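Local coordinates for protein oxaloacetate acetyl hydrolase (Cryphonectria parasitica, PDB 3M0J) that belongs to the phosphoenolpyruvate phosphomutase family of TIM-barrel proteins and here holds a manganese ion and 2,2-difluoro-3,3-dihydroxybutanedioic acid in its site, at residues Q63-I68 and L127-G132; S135-V140 and R168-Q173; A93-G98 and A120-Q125. All blocks are in the same frame, centred on the assembly; numbering follows the deposited sequence.

Interaction 1 (Q63-I68 and L127-G132); sequences QPDLAI and LTKRCG. With OAF (2,2-difluoro-3,3-dihydroxybutanedioic acid), chain B.
Asp65 and Lys129 carry opposite charges but meet through water rather than directly. Asp65 OD1 and Lys129 NZ stand 4.5 Å apart. One water gives a proton to Asp65 OD2 at 2.6 Å and accepts from Lys129 NZ at 2.9 Å. The same water donates to O5 of the ligand OAF, and it is bound to the manganese ion. A second manganese-bound water donates to Asp65 OD1. Through these two waters Asp65 belongs to the second shell of the metal. Lys129 NZ has direct ionic partners in Glu123 and Asp96.

The backbones also touch. Cys131 N makes a weak hydrogen bond to Asp65 O (3.1 Å, 132° at the hydrogen). Asp65 OD2 lies against Cys131 CB at 3.4 Å. The sulfur of Cys131 points from there to the ligand, since SG is anti to the backbone N (chi1 174°), and it comes 3.7 Å from OAF F2. Next to it, Gly132 N donates to OAF O5 in a nearly straight bond of 2.8 Å. On the apolar side, Ala67 CB rests on Lys129 CG, and Leu66 CD2 packs on Arg130 CB at 3.9 Å. Phe283 of a second subunit packs on both Asp65 and Cys131.

The Lys-Arg-Cys-Gly run matches the signature loop of the phosphoenolpyruvate mutase superfamily, which lies over the ligand site of the barrel.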
loop_
_atom_site.group_PDB
_atom_site.type_symbol
_atom_site.label_atom_id
_atom_site.label_comp_id
_atom_site.label_asym_id
_atom_site.label_seq_id
_atom_site.Cartn_x
_atom_site.Cartn_y
_atom_site.Cartn_z
ATOM N N GLN A 63 -14.714 5.920 -5.177
ATOM C CA GLN A 63 -14.736 7.079 -6.060
ATOM C C GLN A 63 -15.211 6.694 -7.460
ATOM O O GLN A 63 -15.231 5.526 -7.818
ATOM C CB GLN A 63 -13.319 7.668 -6.135
ATOM C CG GLN A 63 -12.794 8.124 -4.780
ATOM C CD GLN A 63 -13.548 9.344 -4.251
ATOM O OE1 GLN A 63 -14.197 10.067 -5.010
ATOM N NE2 GLN A 63 -13.465 9.573 -2.944
ATOM N N PRO A 64 -15.586 7.695 -8.266
ATOM C CA PRO A 64 -15.999 7.448 -9.648
ATOM C C PRO A 64 -14.804 7.234 -10.566
ATOM O O PRO A 64 -13.679 7.605 -10.228
ATOM C CB PRO A 64 -16.688 8.763 -10.057
ATOM C CG PRO A 64 -16.466 9.723 -8.943
ATOM C CD PRO A 64 -15.489 9.133 -7.979
ATOM N N ASP A 65 -15.074 6.675 -11.739
ATOM C CA ASP A 65 -14.050 6.263 -12.699
ATOM C C ASP A 65 -13.554 7.493 -13.451
ATOM O O ASP A 65 -13.870 7.688 -14.636
ATOM C CB ASP A 65 -14.677 5.245 -13.650
ATOM C CG ASP A 65 -13.674 4.617 -14.603
ATOM O OD1 ASP A 65 -12.468 4.548 -14.286
ATOM O OD2 ASP A 65 -14.120 4.177 -15.673
ATOM N N LEU A 66 -12.805 8.344 -12.744
ATOM C CA LEU A 66 -12.342 9.608 -13.311
ATOM C C LEU A 66 -10.828 9.764 -13.145
ATOM O O LEU A 66 -10.350 10.815 -12.705
ATOM C CB LEU A 66 -13.053 10.784 -12.625
ATOM C CG LEU A 66 -14.565 10.906 -12.860
ATOM C CD1 LEU A 66 -15.134 12.085 -12.075
ATOM C CD2 LEU A 66 -14.877 11.057 -14.337
ATOM N N ALA A 67 -10.083 8.716 -13.481
ATOM C CA ALA A 67 -8.628 8.743 -13.371
ATOM C C ALA A 67 -8.177 8.992 -11.933
ATOM O O ALA A 67 -7.198 9.702 -11.683
ATOM C CB ALA A 67 -8.048 9.806 -14.295
ATOM N N ILE A 68 -8.886 8.397 -10.989
ATOM C CA ILE A 68 -8.568 8.561 -9.568
ATOM C C ILE A 68 -7.717 7.391 -9.074
ATOM O O ILE A 68 -6.748 7.582 -8.322
ATOM C CB ILE A 68 -9.863 8.725 -8.732
ATOM C CG1 ILE A 68 -10.481 10.105 -9.022
ATOM C CG2 ILE A 68 -9.579 8.544 -7.241
ATOM C CD1 ILE A 68 -11.891 10.285 -8.501
ATOM N N LEU A 127 -4.944 11.628 -20.411
ATOM C CA LEU A 127 -4.602 11.119 -19.095
ATOM C C LEU A 127 -5.676 11.388 -18.050
ATOM O O LEU A 127 -5.926 10.555 -17.182
ATOM C CB LEU A 127 -3.266 11.690 -18.625
ATOM C CG LEU A 127 -2.029 11.115 -19.310
ATOM C CD1 LEU A 127 -0.778 11.829 -18.798
ATOM C CD2 LEU A 127 -1.929 9.618 -19.059
ATOM N N THR A 128 -6.297 12.552 -18.126
ATOM C CA THR A 128 -7.440 12.838 -17.270
ATOM C C THR A 128 -8.684 12.188 -17.889
ATOM O O THR A 128 -9.585 12.867 -18.374
ATOM C CB THR A 128 -7.627 14.347 -17.080
ATOM O OG1 THR A 128 -7.704 14.990 -18.358
ATOM C CG2 THR A 128 -6.441 14.924 -16.326
ATOM N N LYS A 129 -8.703 10.858 -17.859
ATOM C CA LYS A 129 -9.712 10.032 -18.536
ATOM C C LYS A 129 -11.035 9.902 -17.774
ATOM O O LYS A 129 -11.207 10.446 -16.681
ATOM C CB LYS A 129 -9.147 8.631 -18.773
ATOM C CG LYS A 129 -8.862 7.887 -17.472
ATOM C CD LYS A 129 -8.925 6.386 -17.648
ATOM C CE LYS A 129 -10.374 5.901 -17.796
ATOM N NZ LYS A 129 -10.381 4.497 -18.315
ATOM N N ARG A 130 -11.961 9.146 -18.355
ATOM C CA ARG A 130 -13.273 8.933 -17.752
ATOM C C ARG A 130 -13.883 7.653 -18.298
ATOM O O ARG A 130 -13.495 7.186 -19.373
ATOM C CB ARG A 130 -14.209 10.121 -18.019
ATOM C CG ARG A 130 -14.674 10.269 -19.468
ATOM C CD ARG A 130 -15.411 11.598 -19.675
ATOM N NE ARG A 130 -14.558 12.748 -19.364
ATOM C CZ ARG A 130 -14.983 14.008 -19.285
ATOM N NH1 ARG A 130 -16.263 14.300 -19.495
ATOM N NH2 ARG A 130 -14.126 14.981 -18.992
ATOM N N CYS A 131 -14.834 7.084 -17.559
ATOM C CA CYS A 131 -15.537 5.887 -18.023
ATOM C C CYS A 131 -15.960 6.072 -19.484
ATOM O O CYS A 131 -16.496 7.119 -19.849
ATOM C CB CYS A 131 -16.768 5.637 -17.149
ATOM S SG CYS A 131 -17.813 4.277 -17.723
ATOM N N GLY A 132 -15.718 5.057 -20.313
ATOM C CA GLY A 132 -15.921 5.168 -21.748
ATOM C C GLY A 132 -17.355 5.419 -22.186
ATOM O O GLY A 132 -17.610 5.743 -23.341
HETATM O O2 OAF B . -14.743 -1.556 -16.343
HETATM C C1 OAF B . -14.049 -0.729 -16.848
HETATM O O1 OAF B . -13.199 0.045 -16.069
HETATM C C2 OAF B . -14.231 -0.337 -18.318
HETATM O O4 OAF B . -14.451 -1.491 -19.104
HETATM O O3 OAF B . -13.065 0.284 -18.784
HETATM C C3 OAF B . -15.448 0.623 -18.357
HETATM F F1 OAF B . -16.605 -0.105 -18.288
HETATM F F2 OAF B . -15.440 1.515 -17.324
HETATM C C4 OAF B . -15.399 1.434 -19.644
HETATM O O5 OAF B . -14.849 2.492 -19.667
HETATM O O6 OAF B . -16.142 0.962 -20.724
HETATM O O HOH W 1 -11.112 2.423 -15.608
HETATM O O HOH W 2 -12.881 3.162 -17.730
HETATM O O HOH W 3 -10.677 12.751 -15.384
#

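Interaction 2 (S135-V140 and R168-Q173). With OAF (2,2-difluoro-3,3-dihydroxybutanedioic acid), chain B.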
loop_
_atom_site.group_PDB
_atom_site.type_symbol
_atom_site.label_atom_id
_atom_site.label_comp_id
_atom_site.label_asym_id
_atom_site.label_seq_id
_atom_site.Cartn_x
_atom_site.Cartn_y
_atom_site.Cartn_z
ATOM N N SER A 135 -20.061 11.032 -21.596
ATOM C CA SER A 135 -19.838 12.002 -22.664
ATOM C C SER A 135 -18.703 12.954 -22.307
ATOM O O SER A 135 -18.252 12.988 -21.163
ATOM C CB SER A 135 -21.115 12.794 -22.946
ATOM O OG SER A 135 -22.179 11.915 -23.261
ATOM N N GLY A 136 -18.262 13.743 -23.286
ATOM C CA GLY A 136 -17.152 14.661 -23.092
ATOM C C GLY A 136 -15.806 13.960 -23.054
ATOM O O GLY A 136 -14.848 14.480 -22.476
ATOM N N LYS A 137 -15.731 12.788 -23.686
ATOM C CA LYS A 137 -14.549 11.920 -23.632
ATOM C C LYS A 137 -13.583 12.165 -24.791
ATOM O O LYS A 137 -13.876 11.806 -25.933
ATOM C CB LYS A 137 -14.998 10.448 -23.633
ATOM C CG LYS A 137 -13.876 9.431 -23.572
ATOM C CD LYS A 137 -14.438 8.007 -23.517
ATOM C CE LYS A 137 -15.265 7.698 -24.764
ATOM N NZ LYS A 137 -15.510 6.225 -24.939
ATOM N N LYS A 138 -12.428 12.759 -24.486
ATOM C CA LYS A 138 -11.439 13.125 -25.500
ATOM C C LYS A 138 -10.279 12.130 -25.580
ATOM O O LYS A 138 -9.897 11.523 -24.579
ATOM C CB LYS A 138 -10.880 14.523 -25.221
ATOM C CG LYS A 138 -11.921 15.640 -25.316
ATOM N N VAL A 139 -9.701 11.992 -26.770
ATOM C CA VAL A 139 -8.584 11.078 -26.965
ATOM C C VAL A 139 -7.346 11.819 -27.455
ATOM O O VAL A 139 -7.442 12.926 -28.005
ATOM C CB VAL A 139 -8.923 9.958 -27.966
ATOM C CG1 VAL A 139 -10.086 9.116 -27.464
ATOM C CG2 VAL A 139 -9.204 10.544 -29.359
ATOM N N VAL A 140 -6.182 11.210 -27.248
ATOM C CA VAL A 140 -4.930 11.793 -27.712
ATOM C C VAL A 140 -4.788 11.504 -29.195
ATOM O O VAL A 140 -5.572 10.747 -29.758
ATOM C CB VAL A 140 -3.717 11.233 -26.932
ATOM C CG1 VAL A 140 -3.868 11.539 -25.437
ATOM C CG2 VAL A 140 -3.564 9.735 -27.165
ATOM N N ARG A 168 -7.191 -0.643 -26.841
ATOM C CA ARG A 168 -8.530 -0.093 -26.765
ATOM C C ARG A 168 -8.540 1.299 -27.370
ATOM O O ARG A 168 -7.645 2.098 -27.106
ATOM C CB ARG A 168 -8.970 -0.026 -25.304
ATOM C CG ARG A 168 -10.218 0.826 -25.090
ATOM C CD ARG A 168 -10.723 0.705 -23.640
ATOM N NE ARG A 168 -11.578 1.843 -23.288
ATOM C CZ ARG A 168 -12.329 1.892 -22.188
ATOM N NH1 ARG A 168 -12.376 0.849 -21.348
ATOM N NH2 ARG A 168 -13.037 2.986 -21.924
ATOM N N THR A 169 -9.558 1.587 -28.176
ATOM C CA THR A 169 -9.773 2.957 -28.633
ATOM C C THR A 169 -11.119 3.494 -28.188
ATOM O O THR A 169 -12.161 2.860 -28.375
ATOM C CB THR A 169 -9.612 3.142 -30.166
ATOM O OG1 THR A 169 -9.820 4.525 -30.483
ATOM C CG2 THR A 169 -10.634 2.303 -30.924
ATOM N N ASP A 170 -11.061 4.675 -27.582
ATOM C CA ASP A 170 -12.227 5.419 -27.136
ATOM C C ASP A 170 -12.603 6.507 -28.133
ATOM O O ASP A 170 -13.337 7.433 -27.794
ATOM C CB ASP A 170 -11.895 6.038 -25.788
ATOM C CG ASP A 170 -12.029 5.037 -24.669
ATOM O OD1 ASP A 170 -13.174 4.797 -24.258
ATOM O OD2 ASP A 170 -11.016 4.461 -24.235
ATOM N N ALA A 171 -12.096 6.391 -29.359
ATOM C CA ALA A 171 -12.212 7.469 -30.341
ATOM C C ALA A 171 -13.576 7.577 -31.012
ATOM O O ALA A 171 -13.866 8.579 -31.665
ATOM C CB ALA A 171 -11.125 7.329 -31.399
ATOM N N LEU A 172 -14.421 6.565 -30.854
ATOM C CA LEU A 172 -15.702 6.571 -31.558
ATOM C C LEU A 172 -16.504 7.817 -31.197
ATOM O O LEU A 172 -16.983 8.537 -32.080
ATOM C CB LEU A 172 -16.501 5.296 -31.271
ATOM C CG LEU A 172 -17.820 5.165 -32.036
ATOM C CD1 LEU A 172 -17.563 5.239 -33.528
ATOM C CD2 LEU A 172 -18.544 3.876 -31.675
ATOM N N GLN A 173 -16.645 8.080 -29.902
ATOM C CA GLN A 173 -17.482 9.184 -29.432
ATOM C C GLN A 173 -17.151 10.508 -30.118
ATOM O O GLN A 173 -18.051 11.223 -30.548
ATOM C CB GLN A 173 -17.378 9.336 -27.904
ATOM C CG GLN A 173 -18.372 10.330 -27.291
ATOM C CD GLN A 173 -18.177 10.479 -25.787
ATOM O OE1 GLN A 173 -18.504 9.578 -25.015
ATOM N NE2 GLN A 173 -17.631 11.613 -25.370
HETATM O O2 OAF B . -14.743 -1.556 -16.343
HETATM C C1 OAF B . -14.049 -0.729 -16.848
HETATM O O1 OAF B . -13.199 0.045 -16.069
HETATM C C2 OAF B . -14.231 -0.337 -18.318
HETATM O O4 OAF B . -14.451 -1.491 -19.104
HETATM O O3 OAF B . -13.065 0.284 -18.784
HETATM C C3 OAF B . -15.448 0.623 -18.357
HETATM F F1 OAF B . -16.605 -0.105 -18.288
HETATM F F2 OAF B . -15.440 1.515 -17.324
HETATM C C4 OAF B . -15.399 1.434 -19.644
HETATM O O5 OAF B . -14.849 2.492 -19.667
HETATM O O6 OAF B . -16.142 0.962 -20.724
HETATM O O HOH W 4 -13.762 10.058 -28.021
HETATM O O HOH W 5 -16.213 6.034 -27.735
#
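Lys137 NZ donates to Asp170 OD1 at 2.8 Å in a salt bridge between the loop and the end of strand 164-169. The two side chains cross at about a right angle. The lysine uses the anti lone pair of OD1, away from the other oxygen. Its CG is anti to the backbone N (chi1 -180°) and the chain bends at chi3, which lays CD and CE beside the carboxylate. NZ also donates to Gly132 O.

The syn side of the same carboxylate is taken by Arg168. The guanidinium grips it side-on with two nitrogens. Arg168 NH2 meets OD1 of Asp170 at 3.0 Å, close to the guanidinium plane. Arg168 NE meets OD2 of Asp170 at 2.8 Å, with the oxygen tilted from that plane. The guanidinium then reaches the ligand. Arg168 NH1 donates to OAF O3 at 2.7 Å. Arg168 NH2 donates to OAF O5 at 2.9 Å.

Further out, one water donates to both Lys137 O and Asp170 O. Another accepts from Lys137 NZ and Gln173 N. Val139 CG1 lies 3.7 Å from Asp170 O. Thr169 OG1 accepts from Ala171 N in an ST turn, and Asp124 binds both Thr169 OG1 and Asp170 N.

Asp170 OD1 thus takes two cationic donors, from Lys137 and Arg168. Two such donors on one oxygen should favour the charged carboxylate. The side-on grip is consistent with Asp170 fixing the rotation of the guanidinium that binds OAF, with Lys137 behind it in turn.

Interaction 3 (A93-G98 and A120-Q125). With MN (manganese (II) ion), chain C; OAF (2,2-difluoro-3,3-dihydroxybutanedioic acid), chain B.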
loop_
_atom_site.group_PDB
_atom_site.type_symbol
_atom_site.label_atom_id
_atom_site.label_comp_id
_atom_site.label_asym_id
_atom_site.label_seq_id
_atom_site.Cartn_x
_atom_site.Cartn_y
_atom_site.Cartn_z
ATOM N N ALA A 93 -6.719 -7.441 -17.000
ATOM C CA ALA A 93 -6.944 -6.255 -16.164
ATOM C C ALA A 93 -6.924 -4.953 -16.961
ATOM O O ALA A 93 -6.086 -4.757 -17.827
ATOM C CB ALA A 93 -5.892 -6.187 -15.014
ATOM N N ASP A 94 -7.870 -4.072 -16.670
ATOM C CA ASP A 94 -7.855 -2.701 -17.161
ATOM C C ASP A 94 -6.504 -2.077 -16.814
ATOM O O ASP A 94 -6.031 -2.289 -15.799
ATOM C CB ASP A 94 -8.947 -1.950 -16.401
ATOM C CG ASP A 94 -9.313 -0.635 -17.016
ATOM O OD1 ASP A 94 -8.555 -0.110 -17.867
ATOM O OD2 ASP A 94 -10.385 -0.120 -16.616
ATOM N N MET A 95 -5.851 -1.372 -17.666
ATOM C CA MET A 95 -4.662 -0.629 -17.360
ATOM C C MET A 95 -4.860 0.804 -17.845
ATOM O O MET A 95 -3.913 1.582 -17.945
ATOM C CB MET A 95 -3.325 -1.220 -17.845
ATOM C CG MET A 95 -3.168 -1.329 -19.379
ATOM S SD MET A 95 -1.479 -1.782 -19.877
ATOM C CE MET A 95 -0.632 -0.250 -19.566
ATOM N N ASP A 96 -6.112 1.147 -18.138
ATOM C CA ASP A 96 -6.454 2.528 -18.437
ATOM C C ASP A 96 -5.528 3.082 -19.504
ATOM O O ASP A 96 -5.380 2.476 -20.556
ATOM C CB ASP A 96 -6.437 3.372 -17.155
ATOM C CG ASP A 96 -7.541 2.973 -16.189
ATOM O OD1 ASP A 96 -8.700 3.353 -16.442
ATOM O OD2 ASP A 96 -7.250 2.297 -15.178
ATOM N N THR A 97 -4.914 4.224 -19.227
ATOM C CA THR A 97 -4.010 4.889 -20.154
ATOM C C THR A 97 -2.557 4.491 -19.958
ATOM O O THR A 97 -1.686 4.966 -20.693
ATOM C CB THR A 97 -4.049 6.394 -19.889
ATOM O OG1 THR A 97 -3.824 6.594 -18.486
ATOM C CG2 THR A 97 -5.420 6.933 -20.234
ATOM N N GLY A 98 -2.288 3.640 -18.969
ATOM C CA GLY A 98 -0.912 3.370 -18.572
ATOM C C GLY A 98 -0.403 4.280 -17.459
ATOM O O GLY A 98 0.731 4.125 -17.007
ATOM N N ALA A 120 -4.022 -7.081 -20.538
ATOM C CA ALA A 120 -4.564 -5.799 -20.104
ATOM C C ALA A 120 -4.966 -4.964 -21.301
ATOM O O ALA A 120 -4.376 -5.099 -22.379
ATOM C CB ALA A 120 -3.543 -5.042 -19.251
ATOM N N HIS A 121 -5.970 -4.116 -21.111
ATOM C CA HIS A 121 -6.368 -3.175 -22.159
ATOM C C HIS A 121 -5.860 -1.762 -21.895
ATOM O O HIS A 121 -5.939 -1.251 -20.766
ATOM C CB HIS A 121 -7.869 -3.228 -22.480
ATOM C CG HIS A 121 -8.784 -2.833 -21.357
ATOM N ND1 HIS A 121 -8.973 -1.528 -20.968
ATOM C CD2 HIS A 121 -9.632 -3.583 -20.606
ATOM C CE1 HIS A 121 -9.896 -1.487 -20.012
ATOM N NE2 HIS A 121 -10.300 -2.714 -19.774
ATOM N N LEU A 122 -5.297 -1.163 -22.945
ATOM C CA LEU A 122 -4.614 0.122 -22.873
ATOM C C LEU A 122 -5.276 1.038 -23.898
ATOM O O LEU A 122 -5.370 0.675 -25.069
ATOM C CB LEU A 122 -3.127 -0.087 -23.200
ATOM C CG LEU A 122 -2.231 1.114 -23.492
ATOM C CD1 LEU A 122 -2.268 2.084 -22.332
ATOM C CD2 LEU A 122 -0.814 0.625 -23.751
ATOM N N GLU A 123 -5.741 2.208 -23.450
ATOM C CA GLU A 123 -6.593 3.073 -24.258
ATOM C C GLU A 123 -5.916 4.367 -24.701
ATOM O O GLU A 123 -4.785 4.681 -24.297
ATOM C CB GLU A 123 -7.897 3.387 -23.514
ATOM C CG GLU A 123 -7.686 4.207 -22.254
ATOM C CD GLU A 123 -8.809 4.019 -21.231
ATOM O OE1 GLU A 123 -9.227 2.862 -21.014
ATOM O OE2 GLU A 123 -9.258 5.032 -20.646
ATOM N N ASP A 124 -6.610 5.083 -25.579
ATOM C CA ASP A 124 -6.111 6.315 -26.155
ATOM C C ASP A 124 -6.749 7.570 -25.549
ATOM O O ASP A 124 -6.645 8.651 -26.118
ATOM C CB ASP A 124 -6.301 6.305 -27.674
ATOM C CG ASP A 124 -7.740 6.106 -28.079
ATOM O OD1 ASP A 124 -8.587 5.831 -27.195
ATOM O OD2 ASP A 124 -8.032 6.226 -29.288
ATOM N N GLN A 125 -7.401 7.434 -24.397
ATOM C CA GLN A 125 -7.952 8.607 -23.721
ATOM C C GLN A 125 -6.853 9.558 -23.246
ATOM O O GLN A 125 -5.712 9.138 -23.011
ATOM C CB GLN A 125 -8.838 8.184 -22.547
ATOM C CG GLN A 125 -10.121 7.481 -22.974
ATOM C CD GLN A 125 -11.161 7.446 -21.873
ATOM O OE1 GLN A 125 -11.737 6.394 -21.573
ATOM N NE2 GLN A 125 -11.398 8.587 -21.253
HETATM MN MN MN C . -11.800 1.277 -17.293
HETATM O O2 OAF B . -14.743 -1.556 -16.343
HETATM C C1 OAF B . -14.049 -0.729 -16.848
HETATM O O1 OAF B . -13.199 0.045 -16.069
HETATM C C2 OAF B . -14.231 -0.337 -18.318
HETATM O O4 OAF B . -14.451 -1.491 -19.104
HETATM O O3 OAF B . -13.065 0.284 -18.784
HETATM C C3 OAF B . -15.448 0.623 -18.357
HETATM F F1 OAF B . -16.605 -0.105 -18.288
HETATM F F2 OAF B . -15.440 1.515 -17.324
HETATM C C4 OAF B . -15.399 1.434 -19.644
HETATM O O5 OAF B . -14.849 2.492 -19.667
HETATM O O6 OAF B . -16.142 0.962 -20.724
HETATM O O HOH W 6 -10.261 1.811 -18.856
HETATM O O HOH W 7 -7.724 0.836 -21.387
HETATM O O HOH W 1 -11.112 2.423 -15.608
HETATM O O HOH W 2 -12.881 3.162 -17.730
#
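The backbone CA of Asp94 sits over one face of the His121 ring, 3.8 Å from its centroid and 20° off the ring normal. This is a CH-pi contact, offset toward the rim of the ring. The two side chains run obliquely, with the carboxylate and ring planes 36° apart. CG of Asp94 is anti to the backbone N (chi1 -165°), and this directs OD2 to the manganese ion at 2.1 Å. The other five ligands of the metal are O1 and O3 of OAF and three waters.

Two waters lie in the ring plane at the edge of His121. One of them is 2.7 Å from His121 ND1, and the other binds the metal. Both lie within hydrogen-bonding distance of Glu123 OE1 and probably donate to it, though they have more acceptors in reach than protons. The other ring nitrogen, His121 NE2, is hydrogen-bonded to Tyr50 OH. Asp96 OD1 takes a proton from a further metal-bound water at 2.7 Å, and Asp96 OD2 is hydrogen-bonded to Tyr99 OH. Asp96 and Glu123 bring like charges near each other, and Lys129 bridges both, which should ease their repulsion.

Met95 turns to the apolar side. Its CG packs on Ala120 CB at 3.7 Å, while CE reaches Leu122 CD1. Leu122 CD1 also lies close to Thr97 O, a buried oxygen with no partner in the model. The backbones are tied by Met95 N to His121 O (3.1 Å) and Glu123 N to Asp96 O (2.9 Å). A type II' turn from Met95 to Gly98 lies within 93-98.

Strands 91-94 and 119-122 are parallel neighbours of a beta-alpha-beta unit. Metal and ligand sit at their C-terminal ends, the usual place for the active site of a TIM barrel.

Interaction 3 lies deepest and is wholly buried. It joins two neighbouring strands and holds the metal. Along the chain it is nested inside the loop closed by interaction 1, which is also buried but pairs two loops and meets other subunits. Interaction 2 is farther from the chain centre and partly exposed. It ties a loop to strand 164-169, next to strand 119-122 in the sheet. The chemistry shifts accordingly: metal and water in 93-98/120-125, water-mediated charge in 63-68/127-132, direct salt bridges in 135-140/168-173. Lys129 joins interactions 1 and 3, Asp124 joins 2 and 3, and OAF touches all three.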